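Local coordinates for protein aspartate aminotransferase, mitochondrial (Trypanosoma brucei brucei, PDB 4W5K) that probably transfers amino groups between L-aspartate and 2-oxoglutarate using pyridoxal 5'-phosphate, and works as a homodimer, at residues Lys322-Glu327 / Thr382-Val387; Tyr145-Pro150 / Ala158-Cys163; Ala54-Asn59 / Pro286-Trp291. The protein carries 1 engineered substitution. One frame throughout, in Å; residues are numbered along the deposited sequence.

Contact 1. Residues Lys322-Glu327 / Thr382-Val387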
ATOM      1  N   LYS A 322     -20.742  25.517  15.222  1.00 24.65           N
ATOM      2  CA  LYS A 322     -21.829  26.358  15.725  1.00 28.23           C
ATOM      3  C   LYS A 322     -21.335  27.277  16.842  1.00 27.74           C
ATOM      4  O   LYS A 322     -21.726  28.449  16.935  1.00 28.74           O
ATOM      5  CB  LYS A 322     -22.990  25.470  16.206  1.00 26.91           C
ATOM      6  CG  LYS A 322     -24.172  26.197  16.849  1.00 33.86           C
ATOM      7  CD  LYS A 322     -25.339  25.239  17.020  1.00 35.42           C
ATOM      8  CE  LYS A 322     -26.568  25.930  17.592  1.00 41.71           C
ATOM      9  NZ  LYS A 322     -26.888  25.407  18.949  1.00 43.60           N
ATOM     10  N   ARG A 323     -20.471  26.733  17.699  1.00 25.73           N
ATOM     11  CA  ARG A 323     -19.898  27.499  18.807  1.00 29.34           C
ATOM     12  C   ARG A 323     -18.965  28.605  18.307  1.00 29.25           C
ATOM     13  O   ARG A 323     -18.982  29.716  18.852  1.00 29.38           O
ATOM     14  CB  ARG A 323     -19.141  26.565  19.760  1.00 31.17           C
ATOM     15  CG  ARG A 323     -18.415  27.282  20.907  1.00 34.80           C
ATOM     16  CD  ARG A 323     -19.302  27.458  22.112  1.00 42.49           C
ATOM     17  NE  ARG A 323     -18.612  28.145  23.207  1.00 44.97           N
ATOM     18  CZ  ARG A 323     -17.846  27.537  24.111  1.00 45.09           C
ATOM     19  NH1 ARG A 323     -17.661  26.226  24.052  1.00 44.26           N
ATOM     20  NH2 ARG A 323     -17.266  28.241  25.080  1.00 42.73           N
ATOM     21  N   LEU A 324     -18.159  28.308  17.283  1.00 25.94           N
ATOM     22  CA  LEU A 324     -17.310  29.336  16.660  1.00 30.50           C
ATOM     23  C   LEU A 324     -18.159  30.533  16.206  1.00 28.91           C
ATOM     24  O   LEU A 324     -17.855  31.709  16.490  1.00 30.08           O
ATOM     25  CB  LEU A 324     -16.548  28.766  15.464  1.00 29.86           C
ATOM     26  CG  LEU A 324     -15.515  29.681  14.795  1.00 35.22           C
ATOM     27  CD1 LEU A 324     -14.465  30.079  15.806  1.00 42.38           C
ATOM     28  CD2 LEU A 324     -14.843  28.979  13.613  1.00 35.43           C
ATOM     29  N   VAL A 325     -19.252  30.232  15.522  1.00 26.97           N
ATOM     30  CA  VAL A 325     -20.113  31.304  15.024  1.00 24.42           C
ATOM     31  C   VAL A 325     -20.762  32.105  16.158  1.00 30.61           C
ATOM     32  O   VAL A 325     -20.809  33.344  16.117  1.00 29.27           O
ATOM     33  CB  VAL A 325     -21.197  30.748  14.098  1.00 22.44           C
ATOM     34  CG1 VAL A 325     -22.155  31.851  13.679  1.00 24.00           C
ATOM     35  CG2 VAL A 325     -20.533  30.099  12.879  1.00 21.55           C
ATOM     36  N   SER A 326     -21.232  31.410  17.187  1.00 29.26           N
ATOM     37  CA  SER A 326     -21.878  32.102  18.294  0.54 33.28           C
ATOM     38  C   SER A 326     -20.867  32.924  19.096  1.00 34.58           C
ATOM     39  O   SER A 326     -21.180  34.023  19.534  1.00 36.63           O
ATOM     40  CB  SER A 326     -22.599  31.110  19.204  0.54 36.32           C
ATOM     41  OG  SER A 326     -21.672  30.322  19.917  0.54 36.88           O
ATOM     42  N   GLU A 327     -19.653  32.408  19.273  1.00 34.95           N
ATOM     43  CA  GLU A 327     -18.621  33.156  19.994  1.00 39.17           C
ATOM     44  C   GLU A 327     -18.157  34.361  19.181  1.00 38.61           C
ATOM     45  O   GLU A 327     -17.808  35.391  19.750  1.00 39.16           O
ATOM     46  CB  GLU A 327     -17.414  32.275  20.327  1.00 41.38           C
ATOM     47  CG  GLU A 327     -17.674  31.185  21.364  1.00 42.15           C
ATOM     48  CD  GLU A 327     -17.973  31.713  22.759  1.00 43.28           C
ATOM     49  OE1 GLU A 327     -17.468  32.799  23.148  1.00 43.54           O
ATOM     50  OE2 GLU A 327     -18.730  31.028  23.475  1.00 47.40           O
ATOM     51  N   THR A 382     -11.541  24.034  24.875  1.00 42.06           N
ATOM     52  CA  THR A 382     -10.500  24.797  25.573  1.00 45.18           C
ATOM     53  C   THR A 382      -9.844  25.891  24.727  1.00 46.19           C
ATOM     54  O   THR A 382      -9.092  26.702  25.258  1.00 49.75           O
ATOM     55  CB  THR A 382      -9.370  23.880  26.116  1.00 52.73           C
ATOM     56  OG1 THR A 382      -8.524  23.451  25.044  1.00 47.19           O
ATOM     57  CG2 THR A 382      -9.948  22.663  26.820  1.00 54.68           C
ATOM     58  N   ASN A 383     -10.118  25.938  23.426  1.00 42.13           N
ATOM     59  CA  ASN A 383      -9.484  26.969  22.610  1.00 39.78           C
ATOM     60  C   ASN A 383     -10.436  27.763  21.713  1.00 41.19           C
ATOM     61  O   ASN A 383     -10.007  28.697  21.037  1.00 42.16           O
ATOM     62  CB  ASN A 383      -8.365  26.363  21.750  1.00 44.12           C
ATOM     63  CG  ASN A 383      -8.861  25.304  20.757  1.00 42.68           C
ATOM     64  OD1 ASN A 383     -10.029  25.297  20.340  1.00 40.87           O
ATOM     65  ND2 ASN A 383      -7.952  24.415  20.354  1.00 40.20           N
ATOM     66  N   VAL A 384     -11.713  27.393  21.692  1.00 38.64           N
ATOM     67  CA  VAL A 384     -12.628  27.994  20.726  1.00 38.19           C
ATOM     68  C   VAL A 384     -12.871  29.465  21.064  1.00 38.53           C
ATOM     69  O   VAL A 384     -13.074  30.291  20.176  1.00 39.15           O
ATOM     70  CB  VAL A 384     -13.969  27.214  20.638  1.00 37.08           C
ATOM     71  CG1 VAL A 384     -14.777  27.346  21.908  1.00 40.34           C
ATOM     72  CG2 VAL A 384     -14.785  27.671  19.417  1.00 33.24           C
ATOM     73  N   GLU A 385     -12.798  29.816  22.340  1.00 42.20           N
ATOM     74  CA  GLU A 385     -13.000  31.205  22.715  1.00 41.85           C
ATOM     75  C   GLU A 385     -11.833  32.072  22.248  1.00 42.92           C
ATOM     76  O   GLU A 385     -12.044  33.167  21.716  1.00 43.19           O
ATOM     77  CB  GLU A 385     -13.210  31.322  24.221  1.00 45.41           C
ATOM     78  CG  GLU A 385     -14.605  30.868  24.651  1.00 47.29           C
ATOM     79  CD  GLU A 385     -14.704  30.545  26.132  1.00 53.26           C
ATOM     80  OE1 GLU A 385     -13.886  29.742  26.636  1.00 50.56           O
ATOM     81  OE2 GLU A 385     -15.607  31.099  26.792  1.00 57.46           O
ATOM     82  N   TYR A 386     -10.617  31.565  22.417  1.00 44.53           N
ATOM     83  CA  TYR A 386      -9.392  32.267  22.027  1.00 46.31           C
ATOM     84  C   TYR A 386      -9.341  32.477  20.513  1.00 45.81           C
ATOM     85  O   TYR A 386      -9.010  33.564  20.026  1.00 41.94           O
ATOM     86  CB  TYR A 386      -8.158  31.485  22.508  1.00 48.84           C
ATOM     87  CG  TYR A 386      -6.824  32.011  22.000  1.00 50.00           C
ATOM     88  CD1 TYR A 386      -6.261  33.163  22.536  1.00 53.29           C
ATOM     89  CD2 TYR A 386      -6.126  31.346  20.996  1.00 47.27           C
ATOM     90  CE1 TYR A 386      -5.045  33.642  22.080  1.00 54.38           C
ATOM     91  CE2 TYR A 386      -4.911  31.824  20.530  1.00 48.82           C
ATOM     92  CZ  TYR A 386      -4.376  32.974  21.080  1.00 54.73           C
ATOM     93  OH  TYR A 386      -3.162  33.457  20.629  1.00 56.31           O
ATOM     94  N   VAL A 387      -9.667  31.424  19.774  1.00 41.64           N
ATOM     95  CA  VAL A 387      -9.618  31.478  18.324  1.00 37.67           C
ATOM     96  C   VAL A 387     -10.671  32.441  17.788  1.00 37.16           C
ATOM     97  O   VAL A 387     -10.394  33.201  16.863  1.00 41.59           O
ATOM     98  CB  VAL A 387      -9.814  30.096  17.708  1.00 34.83           C
ATOM     99  CG1 VAL A 387     -10.034  30.210  16.207  1.00 34.35           C
ATOM    100  CG2 VAL A 387      -8.594  29.223  18.008  1.00 35.99           C
TER
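V384, in the first turn of helix 384-395, presses its two methyl groups into the angle between R323 and L324 on helix 300-331, and these three residues bury most of the shared surface. CG1 of V384 sits over the centre of one face of the R323 guanidinium, with R323 NH1 3.8 Å away, and the same methyl also meets the aliphatic start of the arginine. CG2 takes the other side: it lies 4.0 Å from L324 N and reaches toward the leucine, where V384 CG2 and L324 CD1 are 4.4 Å apart. The two methyls of a valine suit a place where one meets the arginine and the other the leucine, while L324 is long enough to touch V387 as well and continues into an apolar patch with L379 and I340.

The arginine reaches over the valine because its chain bends at chi2 (89°), after leaving the backbone with CG opposite the backbone N. That bend also brings NE to its helix neighbour one turn on: R323 NE donates to E327 OE2 at 2.9 Å, almost straight (174°). The acceptor lies in the guanidinium plane, although the bond meets the carboxylate on its anti side and 30° out of its plane. Across the helices, R323 NH2 and E385 OE2 form a long salt bridge of 3.7 Å, with the two flat groups steeply inclined rather than paired side by side. E385 CG meanwhile passes 3.8 Å from E327 OE1.

The two acids bring like charges close, E327 OE1 lying 4.4 Å from E385 OE2, and the positive R323 probably offsets that repulsion. The chemistry therefore combines an apolar valine-leucine seam with a three-residue ionic network, in which the firm bond stays within one helix and the attraction between helices is longer and probably weaker.

Contact 2. Residues Tyr145-Pro150 / Ala158-Cys163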
ATOM      1  N   TYR A 145     -14.555  22.234 -12.870  1.00 23.41           N
ATOM      2  CA  TYR A 145     -15.920  22.751 -13.051  1.00 23.39           C
ATOM      3  C   TYR A 145     -16.243  23.715 -11.918  1.00 23.70           C
ATOM      4  O   TYR A 145     -15.737  23.570 -10.802  1.00 23.84           O
ATOM      5  CB  TYR A 145     -16.977  21.633 -13.114  1.00 25.00           C
ATOM      6  CG  TYR A 145     -17.040  20.644 -11.952  1.00 23.89           C
ATOM      7  CD1 TYR A 145     -17.618  20.989 -10.733  1.00 22.43           C
ATOM      8  CD2 TYR A 145     -16.580  19.339 -12.103  1.00 20.45           C
ATOM      9  CE1 TYR A 145     -17.703  20.069  -9.679  1.00 23.43           C
ATOM     10  CE2 TYR A 145     -16.660  18.412 -11.055  1.00 20.29           C
ATOM     11  CZ  TYR A 145     -17.216  18.779  -9.853  1.00 22.10           C
ATOM     12  OH  TYR A 145     -17.297  17.871  -8.825  1.00 21.69           O
ATOM     13  N   SER A 146     -17.088  24.693 -12.214  1.00 24.26           N
ATOM     14  CA  SER A 146     -17.527  25.646 -11.214  1.00 25.78           C
ATOM     15  C   SER A 146     -18.157  24.921 -10.037  1.00 22.89           C
ATOM     16  O   SER A 146     -18.937  23.981 -10.213  1.00 21.15           O
ATOM     17  CB  SER A 146     -18.518  26.634 -11.825  1.00 24.79           C
ATOM     18  OG  SER A 146     -17.936  27.366 -12.890  1.00 29.92           O
ATOM     19  N   TYR A 147     -17.805  25.339  -8.828  1.00 21.30           N
ATOM     20  CA  TYR A 147     -18.279  24.646  -7.637  1.00 20.29           C
ATOM     21  C   TYR A 147     -18.312  25.582  -6.450  1.00 23.07           C
ATOM     22  O   TYR A 147     -19.377  25.846  -5.888  1.00 25.08           O
ATOM     23  CB  TYR A 147     -17.395  23.417  -7.314  1.00 18.23           C
ATOM     24  CG  TYR A 147     -17.928  22.608  -6.155  1.00 18.08           C
ATOM     25  CD1 TYR A 147     -18.974  21.709  -6.336  1.00 18.19           C
ATOM     26  CD2 TYR A 147     -17.394  22.751  -4.876  1.00 20.12           C
ATOM     27  CE1 TYR A 147     -19.477  20.973  -5.278  1.00 20.70           C
ATOM     28  CE2 TYR A 147     -17.897  22.014  -3.790  1.00 21.73           C
ATOM     29  CZ  TYR A 147     -18.945  21.129  -4.011  1.00 22.70           C
ATOM     30  OH  TYR A 147     -19.458  20.372  -2.987  1.00 23.96           O
ATOM     31  N   TYR A 148     -17.148  26.097  -6.066  1.00 23.01           N
ATOM     32  CA  TYR A 148     -17.074  26.964  -4.876  1.00 25.12           C
ATOM     33  C   TYR A 148     -17.278  28.439  -5.209  1.00 26.33           C
ATOM     34  O   TYR A 148     -16.705  28.971  -6.169  1.00 25.29           O
ATOM     35  CB  TYR A 148     -15.727  26.767  -4.173  1.00 22.71           C
ATOM     36  CG  TYR A 148     -15.524  27.625  -2.942  1.00 23.76           C
ATOM     37  CD1 TYR A 148     -16.162  27.321  -1.746  1.00 23.33           C
ATOM     38  CD2 TYR A 148     -14.673  28.722  -2.969  1.00 24.96           C
ATOM     39  CE1 TYR A 148     -15.963  28.100  -0.608  1.00 21.24           C
ATOM     40  CE2 TYR A 148     -14.460  29.484  -1.853  1.00 24.94           C
ATOM     41  CZ  TYR A 148     -15.117  29.171  -0.666  1.00 23.51           C
ATOM     42  OH  TYR A 148     -14.930  29.948   0.465  1.00 27.17           O
ATOM     43  N   ASP A 149     -18.112  29.095  -4.404  1.00 23.95           N
ATOM     44  CA  ASP A 149     -18.412  30.524  -4.545  1.00 27.21           C
ATOM     45  C   ASP A 149     -17.702  31.282  -3.429  1.00 24.76           C
ATOM     46  O   ASP A 149     -18.118  31.210  -2.275  1.00 24.66           O
ATOM     47  CB  ASP A 149     -19.930  30.737  -4.485  1.00 27.03           C
ATOM     48  CG  ASP A 149     -20.352  32.187  -4.738  1.00 33.73           C
ATOM     49  OD1 ASP A 149     -19.532  33.114  -4.563  1.00 32.57           O
ATOM     50  OD2 ASP A 149     -21.531  32.385  -5.110  1.00 37.60           O
ATOM     51  N   PRO A 150     -16.623  32.007  -3.757  1.00 28.64           N
ATOM     52  CA  PRO A 150     -15.842  32.645  -2.690  1.00 29.36           C
ATOM     53  C   PRO A 150     -16.589  33.825  -2.030  1.00 28.00           C
ATOM     54  O   PRO A 150     -16.269  34.171  -0.889  1.00 29.06           O
ATOM     55  CB  PRO A 150     -14.575  33.135  -3.413  1.00 34.61           C
ATOM     56  CG  PRO A 150     -14.601  32.479  -4.791  1.00 37.33           C
ATOM     57  CD  PRO A 150     -16.059  32.276  -5.092  1.00 35.64           C
ATOM     58  N   ALA A 158     -25.635  26.674 -10.125  1.00 28.01           N
ATOM     59  CA  ALA A 158     -25.915  27.017 -11.529  1.00 29.84           C
ATOM     60  C   ALA A 158     -24.640  26.833 -12.365  1.00 28.51           C
ATOM     61  O   ALA A 158     -24.676  26.295 -13.485  1.00 28.81           O
ATOM     62  CB  ALA A 158     -26.436  28.430 -11.646  1.00 27.48           C
ATOM     63  N   GLY A 159     -23.508  27.249 -11.798  1.00 27.42           N
ATOM     64  CA  GLY A 159     -22.225  27.134 -12.473  1.00 28.49           C
ATOM     65  C   GLY A 159     -21.812  25.688 -12.659  1.00 28.15           C
ATOM     66  O   GLY A 159     -21.354  25.295 -13.733  1.00 28.72           O
ATOM     67  N   MET A 160     -21.953  24.900 -11.600  1.00 24.02           N
ATOM     68  CA  MET A 160     -21.676  23.465 -11.669  1.00 25.59           C
ATOM     69  C   MET A 160     -22.493  22.784 -12.764  1.00 29.45           C
ATOM     70  O   MET A 160     -21.943  22.062 -13.613  1.00 29.13           O
ATOM     71  CB  MET A 160     -21.967  22.802 -10.337  1.00 22.51           C
ATOM     72  CG  MET A 160     -21.654  21.320 -10.333  1.00 23.63           C
ATOM     73  SD  MET A 160     -21.860  20.702  -8.649  1.00 24.59           S
ATOM     74  CE  MET A 160     -21.352  18.998  -8.847  1.00 22.06           C
ATOM     75  N   LEU A 161     -23.806  23.028 -12.742  1.00 26.00           N
ATOM     76  CA  LEU A 161     -24.698  22.412 -13.717  1.00 25.99           C
ATOM     77  C   LEU A 161     -24.333  22.813 -15.148  1.00 29.43           C
ATOM     78  O   LEU A 161     -24.284  21.953 -16.037  1.00 29.50           O
ATOM     79  CB  LEU A 161     -26.158  22.780 -13.426  1.00 26.77           C
ATOM     80  CG  LEU A 161     -26.741  22.252 -12.116  1.00 27.04           C
ATOM     81  CD1 LEU A 161     -28.149  22.796 -11.919  1.00 30.10           C
ATOM     82  CD2 LEU A 161     -26.744  20.738 -12.088  1.00 28.05           C
ATOM     83  N   GLU A 162     -24.013  24.083 -15.376  1.00 31.02           N
ATOM     84  CA  GLU A 162     -23.672  24.535 -16.724  0.51 33.36           C
ATOM     85  C   GLU A 162     -22.363  23.920 -17.204  1.00 29.92           C
ATOM     86  O   GLU A 162     -22.229  23.562 -18.370  1.00 33.07           O
ATOM     87  CB  GLU A 162     -23.563  26.061 -16.806  0.51 36.09           C
ATOM     88  CG  GLU A 162     -23.497  26.542 -18.252  0.51 40.16           C
ATOM     89  CD  GLU A 162     -22.934  27.942 -18.421  0.51 43.89           C
ATOM     90  OE1 GLU A 162     -22.662  28.617 -17.409  0.51 45.53           O
ATOM     91  OE2 GLU A 162     -22.762  28.367 -19.582  0.51 49.54           O
ATOM     92  N   CYS A 163     -21.392  23.821 -16.304  1.00 28.66           N
ATOM     93  CA  CYS A 163     -20.113  23.212 -16.657  1.00 28.89           C
ATOM     94  C   CYS A 163     -20.311  21.747 -17.036  1.00 29.00           C
ATOM     95  O   CYS A 163     -19.734  21.274 -18.024  1.00 29.03           O
ATOM     96  CB  CYS A 163     -19.102  23.329 -15.503  1.00 26.40           C
ATOM     97  SG  CYS A 163     -18.406  25.004 -15.350  1.00 31.48           S
TER
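M160 of helix 157-166 runs out alongside Y145 and Y147, and its atoms meet the bend in strand 141-149 one after another. CB rests on the backbone, 3.3 Å from S146 O. CG follows with its nearest ring atom at Y145 CD1, 4.1 Å away. SD is then 3.8 Å from Y147 CD1, approaching at the edge of that ring, 82° off the normal, and it stands obliquely to the Y145 ring, so both are Met-aromatic contacts. CE finishes the chain 3.9 Å from Y145 CE1. The chain can make this run because CG points opposite the backbone N (chi1 -178°) and the torsions beyond are extended; an unbranched, flexible thioether lies easily alongside the two rings, which point the same way.

On the neighbouring side of the helix, C163 faces the start of the bend. Its CB packs 3.6 Å from Y145 CB, while its sulfur receives the amide of S146 in a straight bond, S146 N to C163 SG 3.4 Å with an angle of 176°. One turn before C163, G159 has no side chain, and S146 CB comes within 3.5 Å of G159 C, which brings helix and strand very close here.

The hydroxyls of the two tyrosines are held elsewhere, Y145 by L174 O and Y147 by V185 O, and these bonds probably help to hold the rings beside the methionine. M160 also touches V195, linking its helix to helix 189-201, while its contacts with the tyrosines join it to strand 141-149. Chemically the contact is sulfur-rich: the methionine sulfur lies at the buried, aromatic end, and the thiol sulfur accepts the S146 N-H at the polar, partly exposed end.

Contact 3. Residues Ala54-Asn59 / Pro286-Trp291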
ATOM      1  N   ALA A  54     -12.653  -4.895  18.227  1.00 29.42           N
ATOM      2  CA  ALA A  54     -12.633  -5.693  17.003  1.00 29.89           C
ATOM      3  C   ALA A  54     -11.717  -6.896  17.191  1.00 33.26           C
ATOM      4  O   ALA A  54     -10.721  -6.825  17.924  1.00 32.97           O
ATOM      5  CB  ALA A  54     -12.174  -4.857  15.801  1.00 27.73           C
ATOM      6  N   THR A  55     -12.069  -7.994  16.532  1.00 30.12           N
ATOM      7  CA  THR A  55     -11.248  -9.210  16.568  1.00 30.33           C
ATOM      8  C   THR A  55     -10.296  -9.300  15.365  1.00 28.80           C
ATOM      9  O   THR A  55     -10.736  -9.213  14.224  1.00 29.55           O
ATOM     10  CB  THR A  55     -12.134 -10.462  16.599  1.00 34.82           C
ATOM     11  OG1 THR A  55     -12.888 -10.484  17.814  1.00 38.75           O
ATOM     12  CG2 THR A  55     -11.256 -11.730  16.521  1.00 38.81           C
ATOM     13  N   LEU A  56      -8.992  -9.438  15.611  1.00 26.93           N
ATOM     14  CA  LEU A  56      -8.047  -9.549  14.497  1.00 24.90           C
ATOM     15  C   LEU A  56      -7.905 -10.998  14.073  1.00 26.95           C
ATOM     16  O   LEU A  56      -8.180 -11.896  14.863  1.00 29.93           O
ATOM     17  CB  LEU A  56      -6.677  -8.983  14.874  1.00 30.70           C
ATOM     18  CG  LEU A  56      -6.680  -7.611  15.551  1.00 35.63           C
ATOM     19  CD1 LEU A  56      -5.255  -7.193  15.831  1.00 38.94           C
ATOM     20  CD2 LEU A  56      -7.368  -6.617  14.626  1.00 30.73           C
ATOM     21  N   GLY A  57      -7.470 -11.220  12.828  1.00 30.72           N
ATOM     22  CA  GLY A  57      -7.064 -12.559  12.410  1.00 31.89           C
ATOM     23  C   GLY A  57      -5.825 -13.022  13.151  1.00 34.81           C
ATOM     24  O   GLY A  57      -5.156 -12.230  13.814  1.00 37.52           O
ATOM     25  N   THR A  58      -5.499 -14.307  13.016  1.00 31.88           N
ATOM     26  CA  THR A  58      -4.407 -14.922  13.771  1.00 32.40           C
ATOM     27  C   THR A  58      -3.221 -15.281  12.879  1.00 31.03           C
ATOM     28  O   THR A  58      -2.186 -15.728  13.363  1.00 42.42           O
ATOM     29  CB  THR A  58      -4.861 -16.208  14.457  1.00 37.64           C
ATOM     30  OG1 THR A  58      -5.312 -17.124  13.451  1.00 39.99           O
ATOM     31  CG2 THR A  58      -5.999 -15.925  15.449  1.00 41.70           C
ATOM     32  N   ASN A  59      -3.440 -15.137  11.588  1.00 27.80           N
ATOM     33  CA  ASN A  59      -2.522 -15.548  10.528  1.00 38.42           C
ATOM     34  C   ASN A  59      -2.026 -14.281   9.820  1.00 37.67           C
ATOM     35  O   ASN A  59      -2.843 -13.446   9.422  1.00 40.55           O
ATOM     36  CB  ASN A  59      -3.266 -16.510   9.570  1.00 38.85           C
ATOM     37  CG  ASN A  59      -2.453 -16.912   8.363  1.00 42.58           C
ATOM     38  OD1 ASN A  59      -1.420 -16.326   8.076  1.00 47.52           O
ATOM     39  ND2 ASN A  59      -2.931 -17.926   7.635  1.00 37.40           N
ATOM     40  N   PRO A 286      -2.707  -4.449   2.967  1.00 18.92           N
ATOM     41  CA  PRO A 286      -2.440  -4.688   4.388  1.00 20.07           C
ATOM     42  C   PRO A 286      -3.669  -5.203   5.124  1.00 18.57           C
ATOM     43  O   PRO A 286      -4.803  -4.696   4.974  1.00 20.22           O
ATOM     44  CB  PRO A 286      -1.994  -3.319   4.902  1.00 19.56           C
ATOM     45  CG  PRO A 286      -2.579  -2.305   3.920  1.00 17.32           C
ATOM     46  CD  PRO A 286      -2.595  -3.031   2.588  1.00 17.36           C
ATOM     47  N   LEU A 287      -3.422  -6.220   5.935  1.00 17.36           N
ATOM     48  CA  LEU A 287      -4.453  -6.934   6.679  1.00 17.63           C
ATOM     49  C   LEU A 287      -5.222  -6.148   7.730  1.00 18.42           C
ATOM     50  O   LEU A 287      -6.426  -6.379   7.897  1.00 20.51           O
ATOM     51  CB  LEU A 287      -3.820  -8.112   7.413  1.00 18.34           C
ATOM     52  CG  LEU A 287      -3.231  -9.236   6.560  1.00 18.53           C
ATOM     53  CD1 LEU A 287      -2.313 -10.045   7.432  1.00 18.19           C
ATOM     54  CD2 LEU A 287      -4.345 -10.112   5.975  1.00 21.91           C
ATOM     55  N   TYR A 288      -4.528  -5.292   8.485  1.00 20.33           N
ATOM     56  CA  TYR A 288      -5.043  -4.845   9.797  1.00 23.06           C
ATOM     57  C   TYR A 288      -6.382  -4.123   9.692  1.00 20.51           C
ATOM     58  O   TYR A 288      -7.344  -4.465  10.391  1.00 20.75           O
ATOM     59  CB  TYR A 288      -4.022  -3.938  10.486  1.00 22.31           C
ATOM     60  CG  TYR A 288      -4.415  -3.533  11.895  1.00 22.48           C
ATOM     61  CD1 TYR A 288      -5.122  -2.368  12.120  1.00 22.73           C
ATOM     62  CD2 TYR A 288      -4.069  -4.312  12.984  1.00 28.75           C
ATOM     63  CE1 TYR A 288      -5.471  -1.980  13.386  1.00 28.06           C
ATOM     64  CE2 TYR A 288      -4.417  -3.935  14.256  1.00 35.13           C
ATOM     65  CZ  TYR A 288      -5.125  -2.766  14.445  1.00 35.75           C
ATOM     66  OH  TYR A 288      -5.495  -2.341  15.704  1.00 42.03           O
ATOM     67  N   GLY A 289      -6.434  -3.134   8.797  1.00 20.83           N
ATOM     68  CA  GLY A 289      -7.654  -2.350   8.626  1.00 21.61           C
ATOM     69  C   GLY A 289      -8.819  -3.231   8.197  1.00 23.91           C
ATOM     70  O   GLY A 289      -9.928  -3.109   8.718  1.00 22.18           O
ATOM     71  N   ALA A 290      -8.556  -4.133   7.258  1.00 18.59           N
ATOM     72  CA  ALA A 290      -9.586  -5.020   6.727  1.00 20.62           C
ATOM     73  C   ALA A 290     -10.132  -5.961   7.789  1.00 23.16           C
ATOM     74  O   ALA A 290     -11.333  -6.213   7.835  1.00 23.66           O
ATOM     75  CB  ALA A 290      -9.030  -5.822   5.518  1.00 20.26           C
ATOM     76  N   TRP A 291      -9.260  -6.465   8.660  1.00 19.13           N
ATOM     77  CA  TRP A 291      -9.689  -7.278   9.782  1.00 19.19           C
ATOM     78  C   TRP A 291     -10.675  -6.533  10.673  1.00 21.00           C
ATOM     79  O   TRP A 291     -11.730  -7.047  11.047  1.00 23.39           O
ATOM     80  CB  TRP A 291      -8.496  -7.670  10.644  1.00 22.34           C
ATOM     81  CG  TRP A 291      -7.677  -8.810  10.160  1.00 23.81           C
ATOM     82  CD1 TRP A 291      -8.038  -9.793   9.277  1.00 22.14           C
ATOM     83  CD2 TRP A 291      -6.338  -9.091  10.571  1.00 23.22           C
ATOM     84  NE1 TRP A 291      -6.979 -10.691   9.131  1.00 23.41           N
ATOM     85  CE2 TRP A 291      -5.933 -10.272   9.916  1.00 23.64           C
ATOM     86  CE3 TRP A 291      -5.442  -8.455  11.440  1.00 25.45           C
ATOM     87  CZ2 TRP A 291      -4.654 -10.826  10.091  1.00 27.16           C
ATOM     88  CZ3 TRP A 291      -4.179  -9.011  11.622  1.00 25.78           C
ATOM     89  CH2 TRP A 291      -3.801 -10.183  10.949  1.00 25.86           C
TER
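The start of helix 287-297, at the subunit interface of the dimer, receives the irregular loop that leads to the cofactor-binding Y62, and the indole of W291 is the platform on which this loop lies. G57 crosses one face: its backbone nitrogen stands over the centre of the ring system, with G57 N 3.3 Å from W291 CD2. The L56-G57 peptide is on edge there, its N-H pointing down at the indole. The alpha carbon makes a CH-pi contact, G57 CA being 3.8 Å from the centroid of the five-membered ring. Glycine suits the place, since a side chain would run into W291 NE1. W291 meets the peptide further along at its rim, where N59 O lies in the ring plane, 3.3 Å from W291 CZ2; the N59 side chain itself bonds to D61. L287 CB covers the opposite face from within the helix.

L56 fills the angle between the two aromatic residues. Its CB packs 3.7 Å from W291 CE3, and its CD1 reaches Y288 CE2, also at 3.7 Å, so a branched aliphatic chain can serve both rings.

The Y288 ring meets that of Y288 of the second subunit, and N59 packs on P45 of that subunit. An aromatic platform under a glycine-containing loop thus belongs to the dimer interface of this aminotransferase family, where a tyrosine from one subunit typically reaches the cofactor of the other.

How the contacts relate
The three contacts are separate: centre to centre, contacts 1 and 2 are 31 Å apart, while contact 3 lies 40 Å from contact 1 and 42 Å from contact 2, on the opposite side of the chain's centre from contact 2. Along the chain, contact 2 is nested inside the loop closed by contact 3, and contact 1 follows both. Helix 287-297 of contact 3 is followed directly by helix 300-331 of contact 1. Neither contact 2 nor contact 3 touches the cofactor: the side chains of Y147 and L287 are each about 11 Å from a bound pyridoxal phosphate, and that of L287 about 7 Å from the Y62 side chain. Contact 1 lies away from the known binding sites.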